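Local coordinates for uncharacterized lipoprotein GfcB (Escherichia coli K12, PDB 2IN5) that is of unknown function but is probably a membrane-anchored lipoprotein connected with the production of group 4 capsule polysaccharide, at residues 34-39 and 48-53; 138-143 and 193-198; 148-153 and 167-172; 161-166 and 183-188. All coordinates share one frame; numbering follows the deposited sequence.

Interaction 1 (34-39 and 48-53); sequences YSTMYL and FVVLGY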
loop_
_atom_site.group_PDB
_atom_site.type_symbol
_atom_site.label_atom_id
_atom_site.label_comp_id
_atom_site.label_asym_id
_atom_site.label_seq_id
_atom_site.Cartn_x
_atom_site.Cartn_y
_atom_site.Cartn_z
ATOM N N TYR A 34 14.830 -5.861 -5.839
ATOM C CA TYR A 34 13.399 -5.735 -6.103
ATOM C C TYR A 34 13.057 -5.377 -7.540
ATOM O O TYR A 34 13.907 -4.926 -8.303
ATOM C CB TYR A 34 12.792 -4.691 -5.161
ATOM C CG TYR A 34 13.678 -3.487 -4.959
ATOM C CD1 TYR A 34 13.821 -2.519 -5.953
ATOM C CD2 TYR A 34 14.417 -3.342 -3.785
ATOM C CE1 TYR A 34 14.683 -1.439 -5.777
ATOM C CE2 TYR A 34 15.276 -2.271 -3.603
ATOM C CZ TYR A 34 15.407 -1.326 -4.598
ATOM O OH TYR A 34 16.267 -0.268 -4.408
ATOM N N SER A 35 11.791 -5.583 -7.887
ATOM C CA SER A 35 11.272 -5.310 -9.216
ATOM C C SER A 35 11.281 -3.828 -9.569
ATOM O O SER A 35 11.060 -2.968 -8.721
ATOM C CB SER A 35 9.853 -5.878 -9.333
ATOM O OG SER A 35 9.863 -7.282 -9.126
ATOM N N THR A 36 11.553 -3.537 -10.833
ATOM C CA THR A 36 11.600 -2.161 -11.288
ATOM C C THR A 36 10.986 -2.095 -12.667
ATOM O O THR A 36 10.709 -3.123 -13.272
ATOM C CB THR A 36 13.053 -1.624 -11.305
ATOM O OG1 THR A 36 13.873 -2.452 -12.139
ATOM C CG2 THR A 36 13.631 -1.624 -9.894
HETATM N N MSE A 37 10.784 -0.885 -13.166
HETATM C CA MSE A 37 10.142 -0.699 -14.454
HETATM C C MSE A 37 10.524 0.627 -15.153
HETATM O O MSE A 37 10.901 1.609 -14.504
HETATM C CB MSE A 37 8.632 -0.744 -14.204
HETATM C CG MSE A 37 7.756 -0.375 -15.378
HETATM SE SE MSE A 37 6.316 0.808 -14.817
HETATM C CE MSE A 37 5.368 -0.410 -13.652
ATOM N N TYR A 38 10.434 0.642 -16.480
ATOM C CA TYR A 38 10.696 1.849 -17.257
ATOM C C TYR A 38 9.328 2.336 -17.693
ATOM O O TYR A 38 8.598 1.616 -18.369
ATOM C CB TYR A 38 11.556 1.555 -18.492
ATOM C CG TYR A 38 13.041 1.545 -18.206
ATOM C CD1 TYR A 38 13.885 0.612 -18.812
ATOM C CD2 TYR A 38 13.598 2.436 -17.290
ATOM C CE1 TYR A 38 15.248 0.558 -18.502
ATOM C CE2 TYR A 38 14.954 2.392 -16.978
ATOM C CZ TYR A 38 15.771 1.451 -17.583
ATOM O OH TYR A 38 17.098 1.394 -17.250
ATOM N N LEU A 39 8.973 3.549 -17.286
ATOM C CA LEU A 39 7.678 4.118 -17.636
ATOM C C LEU A 39 7.811 5.180 -18.712
ATOM O O LEU A 39 8.736 5.983 -18.693
ATOM C CB LEU A 39 7.024 4.744 -16.399
ATOM C CG LEU A 39 5.781 5.600 -16.679
ATOM C CD1 LEU A 39 4.710 4.727 -17.318
ATOM C CD2 LEU A 39 5.253 6.228 -15.391
ATOM N N PHE A 48 12.444 5.927 -14.466
ATOM C CA PHE A 48 12.650 4.729 -13.670
ATOM C C PHE A 48 11.675 4.692 -12.497
ATOM O O PHE A 48 11.576 5.652 -11.735
ATOM C CB PHE A 48 14.081 4.703 -13.145
ATOM C CG PHE A 48 14.518 3.360 -12.657
ATOM C CD1 PHE A 48 14.636 2.296 -13.543
ATOM C CD2 PHE A 48 14.804 3.150 -11.317
ATOM C CE1 PHE A 48 15.035 1.038 -13.104
ATOM C CE2 PHE A 48 15.205 1.897 -10.864
ATOM C CZ PHE A 48 15.321 0.840 -11.762
ATOM N N VAL A 49 10.967 3.574 -12.357
ATOM C CA VAL A 49 9.985 3.387 -11.290
ATOM C C VAL A 49 10.313 2.094 -10.527
ATOM O O VAL A 49 10.804 1.136 -11.108
ATOM C CB VAL A 49 8.557 3.312 -11.899
ATOM C CG1 VAL A 49 7.536 3.059 -10.821
ATOM C CG2 VAL A 49 8.237 4.605 -12.628
ATOM N N VAL A 50 10.050 2.067 -9.227
ATOM C CA VAL A 50 10.351 0.892 -8.428
ATOM C C VAL A 50 9.074 0.304 -7.810
ATOM O O VAL A 50 8.100 1.025 -7.596
ATOM C CB VAL A 50 11.372 1.267 -7.310
ATOM C CG1 VAL A 50 10.774 2.308 -6.386
ATOM C CG2 VAL A 50 11.776 0.049 -6.523
ATOM N N LEU A 51 9.060 -1.004 -7.542
ATOM C CA LEU A 51 7.880 -1.632 -6.946
ATOM C C LEU A 51 7.994 -1.496 -5.453
ATOM O O LEU A 51 8.815 -2.159 -4.815
ATOM C CB LEU A 51 7.771 -3.120 -7.322
ATOM C CG LEU A 51 6.675 -3.969 -6.644
ATOM C CD1 LEU A 51 5.284 -3.369 -6.884
ATOM C CD2 LEU A 51 6.740 -5.385 -7.200
ATOM N N GLY A 52 7.166 -0.624 -4.894
ATOM C CA GLY A 52 7.195 -0.401 -3.463
ATOM C C GLY A 52 6.527 -1.503 -2.666
ATOM O O GLY A 52 7.103 -2.000 -1.705
ATOM N N TYR A 53 5.321 -1.901 -3.057
ATOM C CA TYR A 53 4.617 -2.932 -2.308
ATOM C C TYR A 53 3.420 -3.496 -3.039
ATOM O O TYR A 53 2.969 -2.937 -4.040
ATOM C CB TYR A 53 4.184 -2.369 -0.957
ATOM C CG TYR A 53 3.581 -0.981 -1.050
ATOM C CD1 TYR A 53 2.236 -0.799 -1.368
ATOM C CD2 TYR A 53 4.365 0.150 -0.839
ATOM C CE1 TYR A 53 1.688 0.479 -1.471
ATOM C CE2 TYR A 53 3.827 1.430 -0.942
ATOM C CZ TYR A 53 2.492 1.587 -1.256
ATOM O OH TYR A 53 1.967 2.856 -1.334
#
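Phe-48 meets Thr-36 and Tyr-38 with different corners of its ring, which lies on the same side of the hairpin as both. Its CG stands anti to the backbone N (chi1 -163°), beside the carbonyl carbon, and this carries the ring along its own strand until CZ comes 3.4 Å from Thr-36 CB. Near the root of the ring, CD1 receives Tyr-38 CE2 at 3.5 Å; the tyrosine carbon arrives close to the phenylalanine plane, at its edge, with the two rings inclined at 62°. With an alanine here, Thr-36 CB would probably lose the ring carbon packed against it, and Tyr-38 CE2 the ring edge it meets. Further along, Val-50 CG2, itself anti to N, presses on Tyr-34 CD1 and CE1, each 3.3 Å away. The reverse side carries Met-37 (modelled as selenomethionine), Val-49 and Leu-39, where Leu-39 CB lies 4.0 Å from Val-49 CG2 and Trp-61 covers Met-37 and Val-49. Met-37 and Val-49 form a hydrogen-bonded pair, with Val-49 N to Met-37 O at 2.9 Å, and Leu-51 N reaches Ser-35 O at 3.0 Å. Ser-35 OG bonds instead to Gln-6 of the second subunit. Residues 36-39 and 48-53 run at 144° in an antiparallel pairing, part of the twisted beta hairpin of strands 36-41 and 47-55, the latter carrying a classic beta bulge where Gly-52 and Tyr-53 both face Lys-60.

Interaction 2 (138-143 and 193-198); sequences LNIAGR and TFLKPA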
loop_
_atom_site.group_PDB
_atom_site.type_symbol
_atom_site.label_atom_id
_atom_site.label_comp_id
_atom_site.label_asym_id
_atom_site.label_seq_id
_atom_site.Cartn_x
_atom_site.Cartn_y
_atom_site.Cartn_z
ATOM N N LEU A 138 12.583 -10.171 -26.758
ATOM C CA LEU A 138 12.916 -8.806 -26.370
ATOM C C LEU A 138 14.181 -8.840 -25.544
ATOM O O LEU A 138 14.433 -9.803 -24.826
ATOM C CB LEU A 138 11.801 -8.201 -25.508
ATOM C CG LEU A 138 10.379 -8.074 -26.065
ATOM C CD1 LEU A 138 9.465 -7.474 -25.009
ATOM C CD2 LEU A 138 10.402 -7.207 -27.305
ATOM N N ASN A 139 14.983 -7.789 -25.647
ATOM C CA ASN A 139 16.194 -7.712 -24.855
ATOM C C ASN A 139 15.918 -6.656 -23.804
ATOM O O ASN A 139 15.700 -5.489 -24.125
ATOM C CB ASN A 139 17.391 -7.304 -25.708
ATOM C CG ASN A 139 18.666 -7.232 -24.898
ATOM O OD1 ASN A 139 19.004 -6.193 -24.319
ATOM N ND2 ASN A 139 19.365 -8.357 -24.818
ATOM N N ILE A 140 15.917 -7.081 -22.548
ATOM C CA ILE A 140 15.617 -6.199 -21.436
ATOM C C ILE A 140 16.681 -6.325 -20.362
ATOM O O ILE A 140 16.894 -7.411 -19.816
ATOM C CB ILE A 140 14.252 -6.568 -20.813
ATOM C CG1 ILE A 140 13.144 -6.408 -21.858
ATOM C CG2 ILE A 140 14.001 -5.729 -19.578
ATOM C CD1 ILE A 140 11.847 -7.097 -21.489
ATOM N N ALA A 141 17.330 -5.210 -20.044
ATOM C CA ALA A 141 18.385 -5.212 -19.039
ATOM C C ALA A 141 19.483 -6.163 -19.497
ATOM O O ALA A 141 20.085 -6.873 -18.689
ATOM C CB ALA A 141 17.834 -5.648 -17.687
ATOM N N GLY A 142 19.709 -6.182 -20.809
ATOM C CA GLY A 142 20.743 -7.018 -21.388
ATOM C C GLY A 142 20.500 -8.510 -21.373
ATOM O O GLY A 142 21.443 -9.299 -21.382
ATOM N N ARG A 143 19.240 -8.912 -21.347
ATOM C CA ARG A 143 18.916 -10.324 -21.344
ATOM C C ARG A 143 17.801 -10.591 -22.328
ATOM O O ARG A 143 16.954 -9.732 -22.584
ATOM C CB ARG A 143 18.479 -10.776 -19.958
ATOM C CG ARG A 143 19.605 -11.149 -19.031
ATOM C CD ARG A 143 19.027 -11.632 -17.710
ATOM N NE ARG A 143 17.905 -12.544 -17.942
ATOM C CZ ARG A 143 18.019 -13.750 -18.487
ATOM N NH1 ARG A 143 16.941 -14.501 -18.665
ATOM N NH2 ARG A 143 19.215 -14.214 -18.835
ATOM N N THR A 193 8.053 -1.260 -19.267
ATOM C CA THR A 193 9.000 -2.346 -19.469
ATOM C C THR A 193 9.435 -2.819 -18.086
ATOM O O THR A 193 9.999 -2.056 -17.306
ATOM C CB THR A 193 10.233 -1.888 -20.297
ATOM O OG1 THR A 193 9.805 -1.468 -21.597
ATOM C CG2 THR A 193 11.221 -3.037 -20.469
ATOM N N PHE A 194 9.147 -4.079 -17.782
ATOM C CA PHE A 194 9.487 -4.643 -16.486
ATOM C C PHE A 194 10.842 -5.308 -16.546
ATOM O O PHE A 194 11.009 -6.337 -17.190
ATOM C CB PHE A 194 8.391 -5.613 -16.071
ATOM C CG PHE A 194 7.034 -5.012 -16.139
ATOM C CD1 PHE A 194 6.395 -4.858 -17.360
ATOM C CD2 PHE A 194 6.428 -4.512 -15.001
ATOM C CE1 PHE A 194 5.170 -4.207 -17.448
ATOM C CE2 PHE A 194 5.197 -3.857 -15.075
ATOM C CZ PHE A 194 4.572 -3.705 -16.297
ATOM N N LEU A 195 11.801 -4.693 -15.861
ATOM C CA LEU A 195 13.184 -5.132 -15.856
ATOM C C LEU A 195 13.547 -6.397 -15.112
ATOM O O LEU A 195 14.319 -7.210 -15.617
ATOM C CB LEU A 195 14.086 -4.006 -15.350
ATOM C CG LEU A 195 14.192 -2.701 -16.149
ATOM C CD1 LEU A 195 14.494 -2.976 -17.618
ATOM C CD2 LEU A 195 12.906 -1.944 -16.023
ATOM N N LYS A 196 13.021 -6.569 -13.910
ATOM C CA LYS A 196 13.371 -7.758 -13.156
ATOM C C LYS A 196 12.538 -8.948 -13.591
ATOM O O LYS A 196 11.315 -8.949 -13.466
ATOM C CB LYS A 196 13.210 -7.498 -11.668
ATOM C CG LYS A 196 13.527 -8.681 -10.817
ATOM C CD LYS A 196 13.578 -8.270 -9.374
ATOM C CE LYS A 196 13.694 -9.488 -8.531
ATOM N NZ LYS A 196 14.754 -10.329 -9.134
ATOM N N PRO A 197 13.202 -9.980 -14.130
ATOM C CA PRO A 197 12.573 -11.210 -14.613
ATOM C C PRO A 197 12.203 -12.153 -13.483
ATOM O O PRO A 197 12.954 -12.305 -12.528
ATOM C CB PRO A 197 13.641 -11.795 -15.522
ATOM C CG PRO A 197 14.895 -11.446 -14.789
ATOM C CD PRO A 197 14.653 -10.001 -14.398
ATOM N N ALA A 198 11.038 -12.784 -13.594
ATOM C CA ALA A 198 10.577 -13.724 -12.576
ATOM C C ALA A 198 10.918 -15.164 -12.980
ATOM O O ALA A 198 10.740 -15.559 -14.135
ATOM C CB ALA A 198 9.069 -13.570 -12.363
HETATM O O HOH W 1 15.667 -8.946 -18.270
#
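A two-residue beta-hairpin turn, joining strands 120-140 and 143-156, rests through Ile-140 and Ala-141 against Leu-195, where strand 189-194 gives way to the C-terminal tail. Reciprocal backbone bonds identify the turn: Ile-140 N to Arg-143 O is 2.8 Å and Arg-143 N to Ile-140 O is 3.2 Å, while the positive phi and psi of Ala-141 and Gly-142 fit type I'. Ile-140 does most of the touching. With chi1 at -61° its CG2 branch stands anti to the backbone N, and this methyl meets Leu-195 CD1 at 3.4 Å, tighter than ordinary carbon-carbon contact. The same CG2 lies 4.0 Å from Thr-193 CG2, so one branch spans two residues of the opposing segment. Leu-195 CD1 also faces Ala-141 CB, more loosely at 4.3 Å. Towards the surface the fit slackens: Arg-143 NE comes no nearer than 4.5 Å to Pro-197 CG. A water donates to Ile-140 O at 2.5 Å, a length short enough to make its position doubtful, and weakly to Leu-195 O at 3.4 Å. Around this apolar joint, Ile-29 of helix 26-31 packs on both Ala-141 and Leu-195. Strand 36-41 takes the backbone bonds of Thr-193 and Leu-195 through Tyr-38 and Thr-36, and Arg-177 of strand 176-182 touches Ile-140 and Pro-197.

Interaction 3 (148-153 and 167-172); sequences NVWQEE and FWVDSA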
loop_
_atom_site.group_PDB
_atom_site.type_symbol
_atom_site.label_atom_id
_atom_site.label_comp_id
_atom_site.label_asym_id
_atom_site.label_seq_id
_atom_site.Cartn_x
_atom_site.Cartn_y
_atom_site.Cartn_z
ATOM N N ASN A 148 5.144 -14.261 -25.757
ATOM C CA ASN A 148 4.012 -14.515 -26.628
ATOM C C ASN A 148 3.495 -13.092 -26.800
ATOM O O ASN A 148 3.249 -12.399 -25.815
ATOM C CB ASN A 148 2.920 -15.344 -25.946
ATOM C CG ASN A 148 3.343 -16.771 -25.681
ATOM O OD1 ASN A 148 4.058 -17.383 -26.480
ATOM N ND2 ASN A 148 2.887 -17.319 -24.562
ATOM N N VAL A 149 3.346 -12.647 -28.039
ATOM C CA VAL A 149 2.862 -11.301 -28.285
ATOM C C VAL A 149 1.348 -11.297 -28.430
ATOM O O VAL A 149 0.805 -11.902 -29.348
ATOM C CB VAL A 149 3.481 -10.701 -29.565
ATOM C CG1 VAL A 149 2.954 -9.293 -29.778
ATOM C CG2 VAL A 149 4.999 -10.696 -29.458
ATOM N N TRP A 150 0.668 -10.619 -27.513
ATOM C CA TRP A 150 -0.784 -10.535 -27.559
ATOM C C TRP A 150 -1.235 -9.129 -27.932
ATOM O O TRP A 150 -0.821 -8.156 -27.315
ATOM C CB TRP A 150 -1.366 -10.908 -26.207
ATOM C CG TRP A 150 -1.366 -12.370 -25.931
ATOM C CD1 TRP A 150 -0.542 -13.053 -25.081
ATOM C CD2 TRP A 150 -2.275 -13.328 -26.465
ATOM N NE1 TRP A 150 -0.889 -14.382 -25.048
ATOM C CE2 TRP A 150 -1.953 -14.577 -25.889
ATOM C CE3 TRP A 150 -3.337 -13.251 -27.377
ATOM C CZ2 TRP A 150 -2.658 -15.742 -26.192
ATOM C CZ3 TRP A 150 -4.034 -14.407 -27.680
ATOM C CH2 TRP A 150 -3.692 -15.641 -27.085
ATOM N N GLN A 151 -2.080 -9.041 -28.953
ATOM C CA GLN A 151 -2.620 -7.772 -29.421
ATOM C C GLN A 151 -4.076 -7.644 -28.989
ATOM O O GLN A 151 -4.929 -8.390 -29.468
ATOM C CB GLN A 151 -2.561 -7.708 -30.939
ATOM C CG GLN A 151 -1.159 -7.752 -31.481
ATOM C CD GLN A 151 -0.564 -6.380 -31.630
ATOM O OE1 GLN A 151 -0.829 -5.487 -30.823
ATOM N NE2 GLN A 151 0.264 -6.201 -32.657
ATOM N N GLU A 152 -4.357 -6.695 -28.100
ATOM C CA GLU A 152 -5.709 -6.462 -27.609
ATOM C C GLU A 152 -6.411 -5.368 -28.406
ATOM O O GLU A 152 -6.037 -4.188 -28.335
ATOM C CB GLU A 152 -5.670 -6.075 -26.127
ATOM C CG GLU A 152 -7.011 -5.642 -25.542
ATOM C CD GLU A 152 -6.909 -5.213 -24.079
ATOM O OE1 GLU A 152 -6.097 -4.311 -23.774
ATOM O OE2 GLU A 152 -7.645 -5.770 -23.226
ATOM N N GLU A 153 -7.418 -5.763 -29.176
ATOM C CA GLU A 153 -8.195 -4.811 -29.969
ATOM C C GLU A 153 -9.302 -4.262 -29.070
ATOM O O GLU A 153 -10.224 -4.983 -28.689
ATOM C CB GLU A 153 -8.798 -5.504 -31.201
ATOM C CG GLU A 153 -7.755 -6.068 -32.175
ATOM C CD GLU A 153 -6.729 -5.019 -32.619
ATOM O OE1 GLU A 153 -7.147 -3.934 -33.099
ATOM O OE2 GLU A 153 -5.507 -5.283 -32.495
ATOM N N PHE A 167 0.732 -6.569 -25.424
ATOM C CA PHE A 167 1.310 -7.119 -24.203
ATOM C C PHE A 167 2.293 -8.240 -24.536
ATOM O O PHE A 167 1.926 -9.221 -25.178
ATOM C CB PHE A 167 0.195 -7.666 -23.300
ATOM C CG PHE A 167 -0.815 -6.634 -22.888
ATOM C CD1 PHE A 167 -0.564 -5.780 -21.818
ATOM C CD2 PHE A 167 -2.000 -6.480 -23.605
ATOM C CE1 PHE A 167 -1.477 -4.784 -21.467
ATOM C CE2 PHE A 167 -2.915 -5.491 -23.265
ATOM C CZ PHE A 167 -2.653 -4.637 -22.190
ATOM N N TRP A 168 3.539 -8.081 -24.101
ATOM C CA TRP A 168 4.588 -9.075 -24.323
ATOM C C TRP A 168 4.688 -9.978 -23.107
ATOM O O TRP A 168 5.185 -9.565 -22.056
ATOM C CB TRP A 168 5.915 -8.379 -24.551
ATOM C CG TRP A 168 6.009 -7.782 -25.900
ATOM C CD1 TRP A 168 6.506 -8.373 -27.020
ATOM C CD2 TRP A 168 5.589 -6.467 -26.287
ATOM N NE1 TRP A 168 6.428 -7.508 -28.086
ATOM C CE2 TRP A 168 5.873 -6.329 -27.662
ATOM C CE3 TRP A 168 5.005 -5.389 -25.603
ATOM C CZ2 TRP A 168 5.594 -5.155 -28.370
ATOM C CZ3 TRP A 168 4.728 -4.217 -26.311
ATOM C CH2 TRP A 168 5.025 -4.112 -27.678
ATOM N N VAL A 169 4.233 -11.219 -23.268
ATOM C CA VAL A 169 4.203 -12.189 -22.174
ATOM C C VAL A 169 5.306 -13.243 -22.192
ATOM O O VAL A 169 5.597 -13.828 -23.228
ATOM C CB VAL A 169 2.851 -12.947 -22.165
ATOM C CG1 VAL A 169 2.770 -13.861 -20.957
ATOM C CG2 VAL A 169 1.702 -11.957 -22.189
ATOM N N ASP A 170 5.899 -13.490 -21.031
ATOM C CA ASP A 170 6.924 -14.512 -20.903
ATOM C C ASP A 170 6.209 -15.855 -21.107
ATOM O O ASP A 170 5.426 -16.273 -20.260
ATOM C CB ASP A 170 7.542 -14.464 -19.512
ATOM C CG ASP A 170 8.662 -15.474 -19.340
ATOM O OD1 ASP A 170 8.405 -16.692 -19.443
ATOM O OD2 ASP A 170 9.801 -15.037 -19.107
ATOM N N SER A 171 6.497 -16.527 -22.220
ATOM C CA SER A 171 5.853 -17.793 -22.574
ATOM C C SER A 171 5.991 -18.957 -21.588
ATOM O O SER A 171 5.391 -20.007 -21.797
ATOM C CB SER A 171 6.354 -18.251 -23.947
ATOM O OG SER A 171 7.738 -18.552 -23.906
ATOM N N ALA A 172 6.775 -18.759 -20.529
ATOM C CA ALA A 172 7.031 -19.778 -19.516
ATOM C C ALA A 172 6.442 -19.452 -18.140
ATOM O O ALA A 172 6.017 -20.345 -17.402
ATOM C CB ALA A 172 8.533 -19.999 -19.384
#
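Trp-150 and Phe-167 form the close-knit end of this antiparallel pair. Trp-150 N gives a nearly straight bond (173°) to Phe-167 O at 3.0 Å, and Phe-167 N returns one of 2.9 Å to Trp-150 O. On their face, Val-169 CG2 sits at the indole edge, 3.8 Å from Trp-150 CD1. The extended Glu-152 brings OE1 in plane to the edge of the Phe-167 ring, 3.4 Å from CE2, and Arg-75 pairs with that oxygen. On the reverse face Val-149 CG2 runs alongside Trp-168 CD1 at 3.7 Å. The more open end is Asn-148, whose amide flanks Ser-171, OD1 lying 3.5 Å from CB. A glycine in its place would probably leave Ser-171 CB without the amide beside it and open a gap at this end of the pair. Asp-170 OD1 accepts Ala-172 N, an Asx turn. Strand 120-140 borders this hairpin beside 143-156, with Phe-132 edge-to-face on Trp-150, and strand 176-182 borders it beside 161-170.

Interaction 4 (161-166 and 183-188); sequences KQWQNT and LGAGVI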
loop_
_atom_site.group_PDB
_atom_site.type_symbol
_atom_site.label_atom_id
_atom_site.label_comp_id
_atom_site.label_asym_id
_atom_site.label_seq_id
_atom_site.Cartn_x
_atom_site.Cartn_y
_atom_site.Cartn_z
ATOM N N LYS A 161 -14.830 4.736 -30.269
ATOM C CA LYS A 161 -13.396 4.806 -30.531
ATOM C C LYS A 161 -12.801 3.405 -30.479
ATOM O O LYS A 161 -13.377 2.501 -29.876
ATOM C CB LYS A 161 -12.706 5.700 -29.488
ATOM C CG LYS A 161 -13.401 7.041 -29.263
ATOM C CD LYS A 161 -12.810 7.820 -28.086
ATOM C CE LYS A 161 -11.600 8.650 -28.488
ATOM N NZ LYS A 161 -10.521 7.813 -29.070
ATOM N N GLN A 162 -11.661 3.225 -31.132
ATOM C CA GLN A 162 -10.978 1.939 -31.122
ATOM C C GLN A 162 -9.479 2.094 -31.316
ATOM O O GLN A 162 -9.013 2.846 -32.170
ATOM C CB GLN A 162 -11.538 0.991 -32.189
ATOM C CG GLN A 162 -11.425 1.477 -33.614
ATOM C CD GLN A 162 -11.850 0.411 -34.618
ATOM O OE1 GLN A 162 -12.221 0.722 -35.758
ATOM N NE2 GLN A 162 -11.786 -0.857 -34.201
ATOM N N TRP A 163 -8.732 1.374 -30.490
ATOM C CA TRP A 163 -7.285 1.396 -30.537
ATOM C C TRP A 163 -6.782 0.000 -30.200
ATOM O O TRP A 163 -7.569 -0.888 -29.861
ATOM C CB TRP A 163 -6.746 2.411 -29.531
ATOM C CG TRP A 163 -7.018 2.065 -28.098
ATOM C CD1 TRP A 163 -6.131 1.543 -27.198
ATOM C CD2 TRP A 163 -8.244 2.267 -27.383
ATOM N NE1 TRP A 163 -6.726 1.416 -25.963
ATOM C CE2 TRP A 163 -8.022 1.855 -26.048
ATOM C CE3 TRP A 163 -9.510 2.758 -27.738
ATOM C CZ2 TRP A 163 -9.019 1.924 -25.064
ATOM C CZ3 TRP A 163 -10.502 2.826 -26.757
ATOM C CH2 TRP A 163 -10.248 2.411 -25.436
ATOM N N GLN A 164 -5.469 -0.188 -30.292
ATOM C CA GLN A 164 -4.852 -1.480 -30.003
ATOM C C GLN A 164 -3.793 -1.385 -28.914
ATOM O O GLN A 164 -2.971 -0.481 -28.930
ATOM C CB GLN A 164 -4.211 -2.038 -31.280
ATOM C CG GLN A 164 -3.225 -3.188 -31.052
ATOM C CD GLN A 164 -2.451 -3.552 -32.312
ATOM O OE1 GLN A 164 -2.898 -4.370 -33.118
ATOM N NE2 GLN A 164 -1.289 -2.922 -32.497
ATOM N N ASN A 165 -3.843 -2.303 -27.953
ATOM C CA ASN A 165 -2.841 -2.365 -26.892
ATOM C C ASN A 165 -2.034 -3.612 -27.199
ATOM O O ASN A 165 -2.530 -4.526 -27.853
ATOM C CB ASN A 165 -3.462 -2.545 -25.505
ATOM C CG ASN A 165 -4.371 -1.397 -25.102
ATOM O OD1 ASN A 165 -4.010 -0.225 -25.223
ATOM N ND2 ASN A 165 -5.552 -1.733 -24.599
ATOM N N THR A 166 -0.799 -3.664 -26.719
ATOM C CA THR A 166 0.044 -4.826 -26.960
ATOM C C THR A 166 0.684 -5.258 -25.651
ATOM O O THR A 166 1.110 -4.425 -24.856
ATOM C CB THR A 166 1.139 -4.505 -28.003
ATOM O OG1 THR A 166 0.526 -3.981 -29.189
ATOM C CG2 THR A 166 1.912 -5.764 -28.375
ATOM N N LEU A 183 -4.167 5.244 -21.252
ATOM C CA LEU A 183 -4.499 5.502 -19.862
ATOM C C LEU A 183 -6.005 5.756 -19.750
ATOM O O LEU A 183 -6.622 5.492 -18.723
ATOM C CB LEU A 183 -3.684 6.691 -19.350
ATOM C CG LEU A 183 -3.903 7.159 -17.918
ATOM C CD1 LEU A 183 -2.659 7.864 -17.423
ATOM C CD2 LEU A 183 -5.124 8.093 -17.870
ATOM N N GLY A 184 -6.588 6.261 -20.827
ATOM C CA GLY A 184 -8.011 6.516 -20.847
ATOM C C GLY A 184 -8.557 5.819 -22.072
ATOM O O GLY A 184 -7.910 4.922 -22.614
ATOM N N ALA A 185 -9.741 6.221 -22.517
ATOM C CA ALA A 185 -10.339 5.617 -23.696
ATOM C C ALA A 185 -9.611 6.105 -24.950
ATOM O O ALA A 185 -9.849 7.214 -25.428
ATOM C CB ALA A 185 -11.812 5.968 -23.769
ATOM N N GLY A 186 -8.710 5.272 -25.465
ATOM C CA GLY A 186 -7.961 5.624 -26.661
ATOM C C GLY A 186 -7.155 6.908 -26.554
ATOM O O GLY A 186 -6.842 7.532 -27.570
ATOM N N VAL A 187 -6.807 7.295 -25.329
ATOM C CA VAL A 187 -6.040 8.514 -25.080
ATOM C C VAL A 187 -4.956 8.296 -24.018
ATOM O O VAL A 187 -5.096 7.432 -23.146
ATOM C CB VAL A 187 -6.972 9.669 -24.594
ATOM C CG1 VAL A 187 -8.083 9.919 -25.609
ATOM C CG2 VAL A 187 -7.566 9.325 -23.237
ATOM N N ILE A 188 -3.889 9.090 -24.103
ATOM C CA ILE A 188 -2.757 9.044 -23.178
ATOM C C ILE A 188 -2.009 7.707 -23.154
ATOM O O ILE A 188 -2.103 6.935 -22.195
ATOM C CB ILE A 188 -3.187 9.393 -21.750
ATOM C CG1 ILE A 188 -3.886 10.751 -21.741
ATOM C CG2 ILE A 188 -1.961 9.455 -20.840
ATOM C CD1 ILE A 188 -4.437 11.151 -20.383
#
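Trp-163 spreads the face of its indole over the backbone of Ala-185 and Gly-186. From CB, a chi1 of 65° places CG between the backbone N and the carbonyl carbon, and CG already lies 4.0 Å from Gly-186 CA. Outward, CD2 and CE3 approach the same CA to 3.4 Å each; measured to the centroid of the six-membered ring the CA is 3.5 Å away and 18° off the normal, a CH-pi contact. CE2, CZ2, CZ3 and CH2 all sit under Gly-186 N, CH2 closest at 3.2 Å from it and 3.6 Å from Ala-185 CA. The carbonyl oxygen of Gly-184 lies farther from CZ2. On the pyrrole side NE1 turns back to its own strand, where Asn-165 OD1 lies in the ring plane and accepts a weak bond of 3.3 Å. Lys-161, bent at chi3 and chi4, hangs its NZ 3.8 Å from Ala-185 O, too far for a hydrogen bond. The loop is shaped by its own bonds, among them Leu-183 N to Ile-188 O, and Trp-115 of strand 108-117 touches Ala-185. Gly-186, of positive phi, has no CB, so the ring face lies directly on its CA and N. The chemistry is therefore that of a flat aromatic surface fitted mainly to main-chain atoms, held by dispersion and CH-pi attraction and not by polar bonds across the contact.

In the fold
From the N terminus, interaction 1 closes first, a short hairpin loop complete before any other contact opens. Interaction 2 opens next, at 138-143, and closes only at 193-198, the longest loop of the four, with interactions 3 and 4 nested inside it. Those two cross, their segments alternating, and strand 143-156 and loop 183-188 both contact one strand, 161-170. Side-chain bonds from Gln-151 to Thr-166 and Glu-152 to Asn-165 connect them. Leu-138 packs on Trp-168 between interactions 2 and 3, while interactions 1 and 2 meet where strands 36-41 and 189-194 run side by side and Met-37 packs on Leu-195. Interactions 1 and 4 lie on opposite sides of the chain's centre, their own centres about 23 Å apart.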